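Side-chain contacts in ketosynthase (Streptomyces sp. MSC090213JE08, PDB 6KXD), which probably catalyses the decarboxylative condensation of acyl and malonyl groups carried on acyl carrier protein, extending a polyketide chain by two carbons: residues L214-V219 and D225-L230; T270-D275 and T305-K310; I253-L258 and L351-G356; E26-G31 and G345-G350; I119-E124 and P137-R142. All coordinates share one frame; numbering follows the deposited sequence.

Contact 1 of 5, residues L214-V219 and D225-L230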
# COMPACT_ATOMS: atom_id res chain seq x y z
N LEU A 214 12.61 18.92 9.45
CA LEU A 214 13.43 18.21 10.44
C LEU A 214 13.69 19.13 11.64
O LEU A 214 14.14 20.24 11.46
CB LEU A 214 14.76 17.82 9.78
CG LEU A 214 14.79 16.50 9.03
CD1 LEU A 214 16.22 16.05 8.86
CD2 LEU A 214 13.96 15.42 9.73
N THR A 215 13.41 18.66 12.86
CA THR A 215 13.82 19.36 14.07
C THR A 215 15.35 19.44 14.12
O THR A 215 16.04 18.51 13.69
CB THR A 215 13.27 18.70 15.33
OG1 THR A 215 13.57 19.59 16.41
CG2 THR A 215 13.86 17.33 15.60
N PRO A 216 15.94 20.57 14.59
CA PRO A 216 17.38 20.64 14.81
C PRO A 216 17.79 19.99 16.15
O PRO A 216 18.98 19.78 16.36
CB PRO A 216 17.70 22.14 14.76
CG PRO A 216 16.37 22.87 14.83
CD PRO A 216 15.26 21.84 14.91
N ASP A 217 16.84 19.68 17.04
CA ASP A 217 17.15 18.96 18.28
C ASP A 217 16.17 17.81 18.49
O ASP A 217 16.50 16.70 18.16
CB ASP A 217 17.20 19.88 19.51
CG ASP A 217 16.19 21.01 19.49
OD1 ASP A 217 15.02 20.76 19.13
OD2 ASP A 217 16.58 22.13 19.87
N VAL A 218 15.00 18.11 19.07
CA VAL A 218 14.03 17.13 19.49
C VAL A 218 12.64 17.46 18.92
O VAL A 218 12.29 18.61 18.54
CB VAL A 218 14.01 17.01 21.02
CG1 VAL A 218 15.38 16.57 21.57
CG2 VAL A 218 13.56 18.32 21.68
N VAL A 219 11.82 16.40 18.89
CA VAL A 219 10.48 16.44 18.40
C VAL A 219 9.58 16.88 19.55
O VAL A 219 9.54 16.22 20.60
CB VAL A 219 10.02 15.07 17.86
CG1 VAL A 219 8.68 15.19 17.15
CG2 VAL A 219 11.07 14.44 16.96
N ASP A 225 6.96 25.99 20.11
CA ASP A 225 8.19 26.21 19.31
C ASP A 225 8.67 24.90 18.67
O ASP A 225 9.84 24.82 18.28
CB ASP A 225 9.31 26.88 20.11
CG ASP A 225 8.79 28.03 20.97
OD1 ASP A 225 8.41 29.08 20.38
OD2 ASP A 225 8.72 27.85 22.21
N ARG A 226 7.75 23.96 18.44
CA ARG A 226 8.03 22.74 17.64
C ARG A 226 8.68 23.15 16.31
O ARG A 226 8.38 24.21 15.73
CB ARG A 226 6.74 21.93 17.47
CG ARG A 226 5.71 22.59 16.56
CD ARG A 226 4.41 21.82 16.51
NE ARG A 226 3.45 22.51 15.68
CZ ARG A 226 2.60 23.46 16.09
NH1 ARG A 226 2.71 24.00 17.29
NH2 ARG A 226 1.63 23.85 15.30
N GLN A 227 9.66 22.36 15.88
CA GLN A 227 10.52 22.67 14.75
C GLN A 227 10.58 21.48 13.78
O GLN A 227 11.35 21.51 12.84
CB GLN A 227 11.92 23.01 15.27
CG GLN A 227 12.00 24.35 15.98
CD GLN A 227 11.38 25.44 15.15
OE1 GLN A 227 10.49 26.17 15.59
NE2 GLN A 227 11.82 25.53 13.90
N GLY A 228 9.80 20.44 14.06
CA GLY A 228 9.62 19.37 13.13
C GLY A 228 9.90 18.02 13.73
O GLY A 228 9.77 17.78 14.92
N ILE A 229 10.21 17.09 12.83
CA ILE A 229 10.22 15.69 13.10
C ILE A 229 11.66 15.21 13.21
O ILE A 229 12.60 15.87 12.77
CB ILE A 229 9.50 14.92 11.98
CG1 ILE A 229 10.34 14.83 10.70
CG2 ILE A 229 8.11 15.49 11.69
CD1 ILE A 229 9.95 13.64 9.80
N LEU A 230 11.79 13.97 13.67
CA LEU A 230 12.95 13.17 13.38
C LEU A 230 12.46 11.95 12.60
O LEU A 230 11.41 11.46 12.93
CB LEU A 230 13.61 12.70 14.68
CG LEU A 230 14.32 13.76 15.51
CD1 LEU A 230 14.69 13.19 16.87
CD2 LEU A 230 15.55 14.29 14.78
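T215 OG1 is gripped twice by its own loop while the rest of T215 meets G228, I229 and L230. It donates to V218 O at 2.7 Å, from above the carbonyl plane (55° out of it). It also accepts a weak bond from D217 N, in the form of an ST turn. The two segments lie in the loop between helix 202-210 and strand 234-242 of the thiolase-type fold, and a single beta bridge joins them. Its hydrogen bond runs from T215 N to I229 O at 2.9 Å. OG1 of T215 is anti to the backbone N (chi1 -172°), which lets it turn back into the loop. The same rotation puts T215 CG2 between the backbone N and the carbonyl carbon, 3.6 Å from L230 CD2. V219 adds a second methyl to the same leucine, with CG2 3.6 Å from L230 CG. Within the bridged pair, L214 CD2 packs on I229 CG1 at 3.8 Å, and L214 also rests on F205 and F208. P216 CD touches Q227 CB at 3.6 Å near the surface. G228 has a positive phi of 127°. A side chain there would jam against the carbonyl of the residue before and crowd T215 N. The contact buries G228 O without a polar partner in the model; V219 CG1 and T215 CB each lie 3.6 Å from G228 O.

Contact 2 of 5, residues T270-D275 and T305-K310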
# COMPACT_ATOMS: atom_id res chain seq x y z
N THR A 270 0.63 17.14 0.12
CA THR A 270 1.57 16.99 1.28
C THR A 270 1.00 17.64 2.54
O THR A 270 1.18 17.15 3.63
CB THR A 270 2.97 17.50 0.92
OG1 THR A 270 2.90 18.90 0.70
CG2 THR A 270 3.57 16.80 -0.28
N ALA A 271 0.23 18.72 2.37
CA ALA A 271 -0.35 19.43 3.45
C ALA A 271 -1.52 18.66 4.04
O ALA A 271 -2.30 18.01 3.33
CB ALA A 271 -0.76 20.80 2.95
N PRO A 272 -1.68 18.68 5.37
CA PRO A 272 -2.82 18.04 6.01
C PRO A 272 -4.03 18.94 5.78
O PRO A 272 -3.86 20.12 5.43
CB PRO A 272 -2.43 18.00 7.49
CG PRO A 272 -1.58 19.22 7.64
CD PRO A 272 -0.81 19.36 6.35
N ASN A 273 -5.20 18.37 5.99
CA ASN A 273 -6.44 19.05 5.72
C ASN A 273 -7.35 18.85 6.92
O ASN A 273 -7.63 17.74 7.33
CB ASN A 273 -7.09 18.50 4.46
CG ASN A 273 -8.30 19.31 4.05
OD1 ASN A 273 -9.41 19.05 4.53
ND2 ASN A 273 -8.08 20.25 3.16
N ARG A 274 -7.82 19.96 7.50
CA ARG A 274 -8.60 19.87 8.69
C ARG A 274 -9.89 19.05 8.46
O ARG A 274 -10.28 18.20 9.26
CB ARG A 274 -8.89 21.33 9.09
CG ARG A 274 -9.88 21.50 10.22
CD ARG A 274 -10.06 23.00 10.35
NE ARG A 274 -11.17 23.33 11.21
CZ ARG A 274 -11.44 24.55 11.65
NH1 ARG A 274 -10.72 25.58 11.23
NH2 ARG A 274 -12.42 24.73 12.51
N ASP A 275 -10.63 19.41 7.40
CA ASP A 275 -11.94 18.77 7.07
C ASP A 275 -11.72 17.27 6.82
O ASP A 275 -12.51 16.41 7.28
CB ASP A 275 -12.60 19.46 5.87
CG ASP A 275 -13.14 20.85 6.18
OD1 ASP A 275 -13.00 21.32 7.36
OD2 ASP A 275 -13.74 21.46 5.26
N THR A 305 5.42 19.00 13.31
CA THR A 305 5.60 20.08 12.35
C THR A 305 4.59 21.18 12.71
O THR A 305 3.57 20.87 13.33
CB THR A 305 5.41 19.63 10.90
OG1 THR A 305 4.05 19.27 10.74
CG2 THR A 305 6.30 18.47 10.52
N LYS A 306 4.88 22.41 12.28
CA LYS A 306 3.97 23.57 12.41
C LYS A 306 2.59 23.18 11.87
O LYS A 306 1.61 23.14 12.64
CB LYS A 306 4.54 24.79 11.69
CG LYS A 306 5.82 25.38 12.27
CD LYS A 306 5.59 26.38 13.41
CE LYS A 306 6.86 26.75 14.14
NZ LYS A 306 6.74 26.54 15.60
N ALA A 307 2.51 22.89 10.56
CA ALA A 307 1.23 22.65 9.87
C ALA A 307 0.47 21.49 10.52
O ALA A 307 -0.72 21.65 10.86
CB ALA A 307 1.45 22.40 8.39
N ASN A 308 1.13 20.34 10.75
CA ASN A 308 0.38 19.17 11.07
C ASN A 308 -0.38 19.41 12.36
O ASN A 308 -1.56 19.12 12.45
CB ASN A 308 1.17 17.88 11.28
CG ASN A 308 0.26 16.78 11.80
OD1 ASN A 308 -0.58 16.28 11.05
ND2 ASN A 308 0.33 16.47 13.09
N ASP A 309 0.34 19.90 13.39
CA ASP A 309 -0.16 19.84 14.73
C ASP A 309 -1.32 20.84 14.83
O ASP A 309 -2.34 20.53 15.42
CB ASP A 309 1.00 19.99 15.73
CG ASP A 309 2.05 18.88 15.70
OD1 ASP A 309 1.83 17.84 15.04
OD2 ASP A 309 3.08 19.03 16.36
N LYS A 310 -1.22 21.99 14.17
CA LYS A 310 -2.30 23.00 14.29
C LYS A 310 -3.52 22.50 13.51
O LYS A 310 -4.65 22.55 14.00
CB LYS A 310 -1.83 24.40 13.92
CG LYS A 310 -1.32 24.60 12.50
CD LYS A 310 -1.33 26.05 12.02
CE LYS A 310 -1.26 26.15 10.50
NZ LYS A 310 -0.82 27.49 10.05
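P272 sets its ring against A307 and N308 in the first turn of helix 306-320. That helix starts from T305, which closes an HGTGT sequence. In ketosynthases this motif usually carries an active-site histidine. T305 is the N-cap: its OG1 accepts from N308 N at 3.1 Å. T305 O and K306 O both take bonds from the guanidinium of R226, so the start of the helix is tied to the loop that holds that arginine. A307 offers its methyl, and P272 CD lies 4.3 Å from A307 CB. P272 CG is 4.1 Å from A307 O, which accepts from T311 OG1 in the next turn. N308 meets the same ring carbon with its backbone, P272 CG to N308 CA being 4.0 Å. The N308 side chain leaves on the far side from its backbone N (chi1 172°), and the amide is turned to a carboxylate. N308 ND2 gives D309 OD1 a fairly straight bond of 2.8 Å (162°), nearly in the amide plane and on the anti lone pair. ND2 also bonds E312 OE2, which would help fix the amide's rotation. Nothing polar joins the two segments themselves. P272 fits by shape alone, at loose van der Waals distances, and the directional bonds at the helix start lie within 305-310 or run to residues outside both segments.

Contact 3 of 5, residues I253-L258 and L351-G356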
# COMPACT_ATOMS: atom_id res chain seq x y z
N ILE A 253 -6.43 -11.90 24.73
CA ILE A 253 -6.88 -10.80 23.90
C ILE A 253 -6.43 -9.47 24.52
O ILE A 253 -6.87 -9.12 25.60
CB ILE A 253 -8.41 -10.90 23.75
CG1 ILE A 253 -8.81 -12.14 22.94
CG2 ILE A 253 -8.98 -9.62 23.17
CD1 ILE A 253 -10.29 -12.42 22.90
N HIS A 254 -5.57 -8.73 23.82
CA HIS A 254 -5.00 -7.47 24.30
C HIS A 254 -6.08 -6.38 24.30
O HIS A 254 -6.21 -5.65 25.28
CB HIS A 254 -3.82 -7.00 23.44
CG HIS A 254 -2.55 -7.77 23.55
ND1 HIS A 254 -1.76 -7.76 24.69
CD2 HIS A 254 -1.86 -8.49 22.64
CE1 HIS A 254 -0.67 -8.47 24.49
NE2 HIS A 254 -0.71 -8.95 23.23
N ALA A 255 -6.82 -6.28 23.18
CA ALA A 255 -7.87 -5.29 22.99
C ALA A 255 -8.76 -5.71 21.81
O ALA A 255 -8.55 -6.73 21.18
CB ALA A 255 -7.26 -3.91 22.80
N GLU A 256 -9.84 -4.96 21.60
CA GLU A 256 -10.75 -5.22 20.53
C GLU A 256 -10.53 -4.13 19.47
O GLU A 256 -10.25 -2.98 19.81
CB GLU A 256 -12.19 -5.26 21.05
CG GLU A 256 -13.15 -5.83 20.03
CD GLU A 256 -14.61 -5.87 20.44
OE1 GLU A 256 -14.90 -5.61 21.62
OE2 GLU A 256 -15.46 -6.15 19.56
N VAL A 257 -10.63 -4.51 18.20
CA VAL A 257 -10.70 -3.54 17.10
C VAL A 257 -12.18 -3.21 16.86
O VAL A 257 -12.95 -4.08 16.44
CB VAL A 257 -10.05 -4.07 15.81
CG1 VAL A 257 -10.00 -2.95 14.79
CG2 VAL A 257 -8.66 -4.64 16.03
N LEU A 258 -12.56 -1.95 17.08
CA LEU A 258 -13.94 -1.54 17.02
C LEU A 258 -14.29 -1.04 15.62
O LEU A 258 -15.38 -1.31 15.11
CB LEU A 258 -14.20 -0.44 18.04
CG LEU A 258 -13.87 -0.81 19.48
CD1 LEU A 258 -14.33 0.30 20.41
CD2 LEU A 258 -14.49 -2.13 19.85
N LEU A 351 -1.89 -1.22 24.09
CA LEU A 351 -1.15 -1.44 25.33
C LEU A 351 -1.65 -0.45 26.39
O LEU A 351 -1.74 -0.78 27.61
CB LEU A 351 0.33 -1.24 25.03
CG LEU A 351 1.01 -2.38 24.29
CD1 LEU A 351 2.43 -2.02 23.93
CD2 LEU A 351 0.95 -3.68 25.10
N ALA A 352 -2.01 0.74 25.93
CA ALA A 352 -2.56 1.78 26.78
C ALA A 352 -3.87 1.28 27.36
O ALA A 352 -4.07 1.46 28.57
CB ALA A 352 -2.76 3.07 26.03
N ILE A 353 -4.70 0.65 26.51
CA ILE A 353 -5.98 0.05 26.90
C ILE A 353 -5.74 -1.03 27.96
O ILE A 353 -6.39 -0.99 28.99
CB ILE A 353 -6.74 -0.54 25.69
CG1 ILE A 353 -7.47 0.56 24.91
CG2 ILE A 353 -7.69 -1.64 26.13
CD1 ILE A 353 -7.79 0.18 23.48
N GLU A 354 -4.86 -1.98 27.63
CA GLU A 354 -4.58 -3.19 28.39
C GLU A 354 -4.00 -2.83 29.77
O GLU A 354 -4.36 -3.46 30.76
CB GLU A 354 -3.61 -4.06 27.58
CG GLU A 354 -3.43 -5.48 28.10
CD GLU A 354 -2.39 -6.30 27.35
OE1 GLU A 354 -1.65 -5.72 26.53
OE2 GLU A 354 -2.29 -7.52 27.60
N HIS A 355 -3.09 -1.85 29.83
CA HIS A 355 -2.27 -1.54 31.01
C HIS A 355 -2.76 -0.28 31.73
O HIS A 355 -2.18 0.10 32.73
CB HIS A 355 -0.79 -1.45 30.62
CG HIS A 355 -0.25 -2.76 30.18
ND1 HIS A 355 -0.06 -3.81 31.07
CD2 HIS A 355 0.05 -3.24 28.95
CE1 HIS A 355 0.37 -4.86 30.40
NE2 HIS A 355 0.45 -4.54 29.11
N GLY A 356 -3.85 0.33 31.24
CA GLY A 356 -4.51 1.45 31.91
C GLY A 356 -3.58 2.64 32.05
O GLY A 356 -3.48 3.25 33.10
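A classic beta bulge brings H254 and A255 up to the last turns of helix 341-355, near the start of strand 255-264. Both residues face L12 of strand 10-19. The polar part of the contact is H254 ND1, which is shared by the two carboxylate oxygens of E354. H254 ND1 lies 2.7 Å from E354 OE1 and 3.0 Å from E354 OE2. Both bonds are weak, each bent to 144°. The carboxylate carbon sits at the ring edge, in the imidazole plane, but the carboxylate is turned 76° against the ring. A trans first torsion (chi1 -168°) and an extended chain carry the E354 carboxylate to ND1. Nearer the backbone, E354 CB lies 3.8 Å from H254 O. The other ring nitrogen, NE2, bonds D92 OD2, and F15 stacks on the ring. With a carboxylate at each nitrogen, the imidazole would probably favour its positively charged form. Replacing E354 by an alanine would probably leave H254 ND1 without its acceptor, the ring then held by D92 and the F15 stack alone of the partners named. Beside this pair the contact is apolar, with I353 CG2 4.1 Å from A255 CB. I353 goes on to L404 of strand 398-405, and L351 leans on F15 of strand 10-19 and on V25 and Y28 of helix 24-34. The last turns of helix 341-355 thus lie between strands of the sheet and helix 24-34.

Contact 4 of 5, residues E26-G31 and G345-G350; sequences EEYTAG and GAIACG
Y28 points its ring at I347 and A348, meeting them with the CE2 side and OH, and this one side chain carries the contact from helix 24-34. Y28 CE2 meets I347 CG2 at 3.8 Å, and Y28 CD2 is 3.9 Å from the same methyl. The methyl approaches obliquely. A348 lies at the ring's rim: A348 N is near the ring plane, 3.9 Å from Y28 CE2, and A348 CB is 3.8 Å from Y28 OH. The phenol oxygen passes the start of the segment, 4.3 Å from G345 N, and its hydrogen bond goes to L344 O. With chi1 at -176°, CG of Y28 is turned away from the backbone N, which throws the ring straight at the other helix. The axes of 26-31 and 345-350 are 10.5 Å apart at closest and cross at -82°, close to a right angle. A ring is long enough to span that separation. In the thiolase-type fold, helix 341-355 is probably the buried helix of the C-terminal half. An alanine at Y28 would probably open a gap over I347 and A348 and leave L344 O without this donor. Farther out, V17 and S19 of strand 10-19 back the ring, and I347 rests on F15 and V17 of the same strand. From another side of helix 341-355, A346 and C349 press on N390 of strand 387-394. A346 also reaches L402 and C349 also reaches L404, both in strand 398-405.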
# COMPACT_ATOMS: atom_id res chain seq x y z
N GLU A 26 7.10 -6.12 25.78
CA GLU A 26 7.55 -5.72 27.13
C GLU A 26 8.38 -4.44 27.05
O GLU A 26 8.02 -3.46 27.66
CB GLU A 26 8.40 -6.78 27.82
CG GLU A 26 7.64 -7.64 28.79
CD GLU A 26 8.57 -8.64 29.46
OE1 GLU A 26 9.41 -8.21 30.30
OE2 GLU A 26 8.50 -9.83 29.09
N GLU A 27 9.49 -4.51 26.30
CA GLU A 27 10.39 -3.38 26.07
C GLU A 27 9.59 -2.15 25.59
O GLU A 27 9.94 -1.03 25.92
CB GLU A 27 11.43 -3.71 25.00
CG GLU A 27 12.82 -4.10 25.49
CD GLU A 27 13.93 -3.43 24.69
OE1 GLU A 27 14.59 -2.52 25.24
OE2 GLU A 27 14.15 -3.80 23.52
N TYR A 28 8.54 -2.38 24.80
CA TYR A 28 7.84 -1.27 24.14
C TYR A 28 6.86 -0.65 25.11
O TYR A 28 6.79 0.56 25.21
CB TYR A 28 7.10 -1.75 22.89
CG TYR A 28 6.44 -0.66 22.08
CD1 TYR A 28 7.18 0.37 21.55
CD2 TYR A 28 5.09 -0.71 21.80
CE1 TYR A 28 6.60 1.37 20.78
CE2 TYR A 28 4.48 0.27 21.02
CZ TYR A 28 5.24 1.32 20.53
OH TYR A 28 4.65 2.28 19.74
N THR A 29 6.13 -1.48 25.86
CA THR A 29 5.29 -0.98 26.91
C THR A 29 6.13 -0.16 27.91
O THR A 29 5.64 0.84 28.45
CB THR A 29 4.56 -2.10 27.64
OG1 THR A 29 3.95 -2.94 26.66
CG2 THR A 29 3.53 -1.57 28.60
N ALA A 30 7.38 -0.58 28.15
CA ALA A 30 8.29 0.11 29.09
C ALA A 30 8.63 1.48 28.51
O ALA A 30 8.47 2.48 29.20
CB ALA A 30 9.57 -0.67 29.33
N GLY A 31 9.08 1.48 27.25
CA GLY A 31 9.51 2.70 26.56
C GLY A 31 8.40 3.73 26.57
O GLY A 31 8.65 4.90 26.84
N GLY A 345 1.79 3.22 16.73
CA GLY A 345 0.72 3.94 17.46
C GLY A 345 -0.43 3.04 17.88
O GLY A 345 -0.93 3.10 19.04
N ALA A 346 -0.91 2.21 16.94
CA ALA A 346 -1.96 1.28 17.24
C ALA A 346 -1.57 0.38 18.42
O ALA A 346 -2.43 0.06 19.26
CB ALA A 346 -2.30 0.44 16.02
N ILE A 347 -0.34 -0.13 18.42
CA ILE A 347 0.09 -1.05 19.45
C ILE A 347 0.13 -0.28 20.79
O ILE A 347 -0.38 -0.76 21.79
CB ILE A 347 1.43 -1.72 19.12
CG1 ILE A 347 1.26 -2.64 17.91
CG2 ILE A 347 1.96 -2.51 20.32
CD1 ILE A 347 2.56 -3.17 17.37
N ALA A 348 0.69 0.93 20.76
CA ALA A 348 0.73 1.81 21.92
C ALA A 348 -0.69 1.99 22.48
O ALA A 348 -0.90 1.87 23.70
CB ALA A 348 1.39 3.10 21.55
N CYS A 349 -1.66 2.18 21.58
CA CYS A 349 -3.07 2.31 21.92
C CYS A 349 -3.64 1.05 22.56
O CYS A 349 -4.43 1.13 23.51
CB CYS A 349 -3.92 2.67 20.72
SG CYS A 349 -3.64 4.38 20.23
N GLY A 350 -3.26 -0.11 22.01
CA GLY A 350 -3.75 -1.32 22.56
C GLY A 350 -3.17 -1.56 23.94
O GLY A 350 -3.84 -2.08 24.83

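Contact 5 of 5, residues I119-E124 and P137-R142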
# COMPACT_ATOMS: atom_id res chain seq x y z
N ILE A 119 17.62 1.12 -2.54
CA ILE A 119 17.59 1.84 -3.81
C ILE A 119 18.81 2.79 -3.83
O ILE A 119 19.48 2.89 -4.87
CB ILE A 119 16.27 2.62 -4.03
CG1 ILE A 119 15.10 1.63 -4.16
CG2 ILE A 119 16.35 3.52 -5.23
CD1 ILE A 119 13.76 2.30 -4.35
N ALA A 120 19.05 3.44 -2.71
CA ALA A 120 20.17 4.44 -2.62
C ALA A 120 21.50 3.70 -2.84
O ALA A 120 22.30 4.08 -3.69
CB ALA A 120 20.12 5.13 -1.30
N VAL A 121 21.62 2.55 -2.20
CA VAL A 121 22.86 1.79 -2.34
C VAL A 121 23.06 1.32 -3.77
O VAL A 121 24.19 1.34 -4.31
CB VAL A 121 22.90 0.62 -1.34
CG1 VAL A 121 24.09 -0.28 -1.63
CG2 VAL A 121 22.90 1.08 0.11
N LEU A 122 21.97 0.90 -4.42
CA LEU A 122 22.03 0.60 -5.84
C LEU A 122 22.55 1.78 -6.65
O LEU A 122 23.37 1.59 -7.56
CB LEU A 122 20.65 0.19 -6.37
CG LEU A 122 20.22 -1.23 -6.06
CD1 LEU A 122 18.71 -1.38 -6.24
CD2 LEU A 122 20.96 -2.18 -6.96
N LEU A 123 22.03 2.98 -6.39
CA LEU A 123 22.49 4.13 -7.16
C LEU A 123 23.96 4.43 -6.88
O LEU A 123 24.63 4.88 -7.77
CB LEU A 123 21.63 5.35 -6.82
CG LEU A 123 20.19 5.21 -7.29
CD1 LEU A 123 19.39 6.43 -6.86
CD2 LEU A 123 20.13 5.00 -8.80
N GLU A 124 24.38 4.29 -5.62
CA GLU A 124 25.78 4.40 -5.18
C GLU A 124 26.66 3.49 -6.02
O GLU A 124 27.74 3.89 -6.45
CB GLU A 124 25.98 4.02 -3.71
CG GLU A 124 25.36 4.96 -2.70
CD GLU A 124 25.66 4.58 -1.25
OE1 GLU A 124 26.45 3.63 -1.05
OE2 GLU A 124 25.12 5.23 -0.32
N PRO A 137 22.38 -7.46 -8.21
CA PRO A 137 21.08 -8.10 -8.42
C PRO A 137 20.34 -8.35 -7.10
O PRO A 137 19.12 -8.32 -7.09
CB PRO A 137 21.44 -9.40 -9.13
CG PRO A 137 22.69 -9.03 -9.88
CD PRO A 137 23.46 -8.23 -8.86
N VAL A 138 21.07 -8.62 -6.03
CA VAL A 138 20.47 -9.03 -4.78
C VAL A 138 19.68 -7.86 -4.21
O VAL A 138 18.57 -8.02 -3.71
CB VAL A 138 21.51 -9.58 -3.79
CG1 VAL A 138 21.04 -9.53 -2.36
CG2 VAL A 138 21.90 -11.00 -4.18
N LEU A 139 20.26 -6.67 -4.32
CA LEU A 139 19.59 -5.46 -3.96
C LEU A 139 18.40 -5.19 -4.87
O LEU A 139 17.30 -4.88 -4.35
CB LEU A 139 20.55 -4.27 -4.04
CG LEU A 139 21.59 -4.19 -2.94
CD1 LEU A 139 22.39 -2.90 -3.06
CD2 LEU A 139 20.94 -4.27 -1.59
N ALA A 140 18.60 -5.28 -6.18
CA ALA A 140 17.56 -4.86 -7.09
C ALA A 140 16.36 -5.80 -6.92
O ALA A 140 15.27 -5.38 -7.10
CB ALA A 140 18.04 -4.82 -8.52
N ARG A 141 16.58 -7.05 -6.52
CA ARG A 141 15.45 -8.00 -6.38
C ARG A 141 14.56 -7.72 -5.16
O ARG A 141 13.47 -8.24 -5.09
CB ARG A 141 16.01 -9.42 -6.26
CG ARG A 141 16.40 -9.95 -7.62
CD ARG A 141 17.33 -11.13 -7.45
NE ARG A 141 17.92 -11.45 -8.74
CZ ARG A 141 18.95 -12.25 -8.90
NH1 ARG A 141 19.59 -12.71 -7.83
NH2 ARG A 141 19.34 -12.57 -10.11
N ARG A 142 15.02 -6.94 -4.19
CA ARG A 142 14.31 -6.85 -2.99
C ARG A 142 13.72 -5.45 -2.71
O ARG A 142 13.28 -5.25 -1.61
CB ARG A 142 15.22 -7.32 -1.87
CG ARG A 142 16.24 -6.30 -1.42
CD ARG A 142 17.24 -7.02 -0.54
NE ARG A 142 18.10 -6.03 0.11
CZ ARG A 142 19.25 -6.32 0.69
NH1 ARG A 142 19.76 -7.53 0.54
NH2 ARG A 142 19.85 -5.41 1.42
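L122 overlaps L139 and A140, the two leucines lying antiparallel alongside each other. L122 CD2 lies 3.6 Å from L139 CB. The other branch reaches the backbone of the short helix 137-140, with L122 CD1 3.8 Å from A140 CA. The first torsion of L122 (chi1 -79°) keeps CG beside the backbone N, and this sends the two branches forward over the other helix. V121 comes in across L139 at about a right angle. V121 CG1 and L139 CD1 are only 3.4 Å apart, tighter than usual for two methyls. The contact folds helix 116-129 back against helix 137-140 through the loop between them, in the N-terminal half of the ketosynthase fold. M135 and I143 add more apolar surface to L122. The second methyl of L139 is covered by an arginine: L139 CD2 sits 3.3 Å above the guanidinium plane of R142, toward its rim. R142 makes a salt bridge from NE to D118 and a bond from NH1 to D73 O, so the flat group over the leucine is held from outside. P137 CB lies 3.8 Å above the centre of the R141 guanidinium, and R141 bonds A219 O and T220 O of the neighbouring subunit. A140 packs on F215 of that subunit, and A120 on its Y136. The dimer interface therefore borders the contact on both helices. Between the two segments there is no hydrogen bond. Their fit rests on apolar carbon contacts, while the directional bonds lie around the edge, in the arginines and the second subunit.

The five contacts form two neighbouring pairs and one outlier. Contacts 1 and 2 lie 15 Å apart, centre to centre, and touch through R226 and I229, so loop 225-230 joins the two. Contacts 3 and 4 are 10 Å apart between centres and share helix 341-355. Contact 5 stands apart, beside the second subunit on both its segments, about 40 Å from contact 3 between centres and on the opposite side of the chain's centre. Along the chain, contact 4 encloses contacts 1, 2 and 5, while contact 3 encloses contact 2 and crosses contact 4. Helix 24-34 near the N-terminus thus closes on helix 341-355 near the C-terminus, tying both halves of the ketosynthase into one fold.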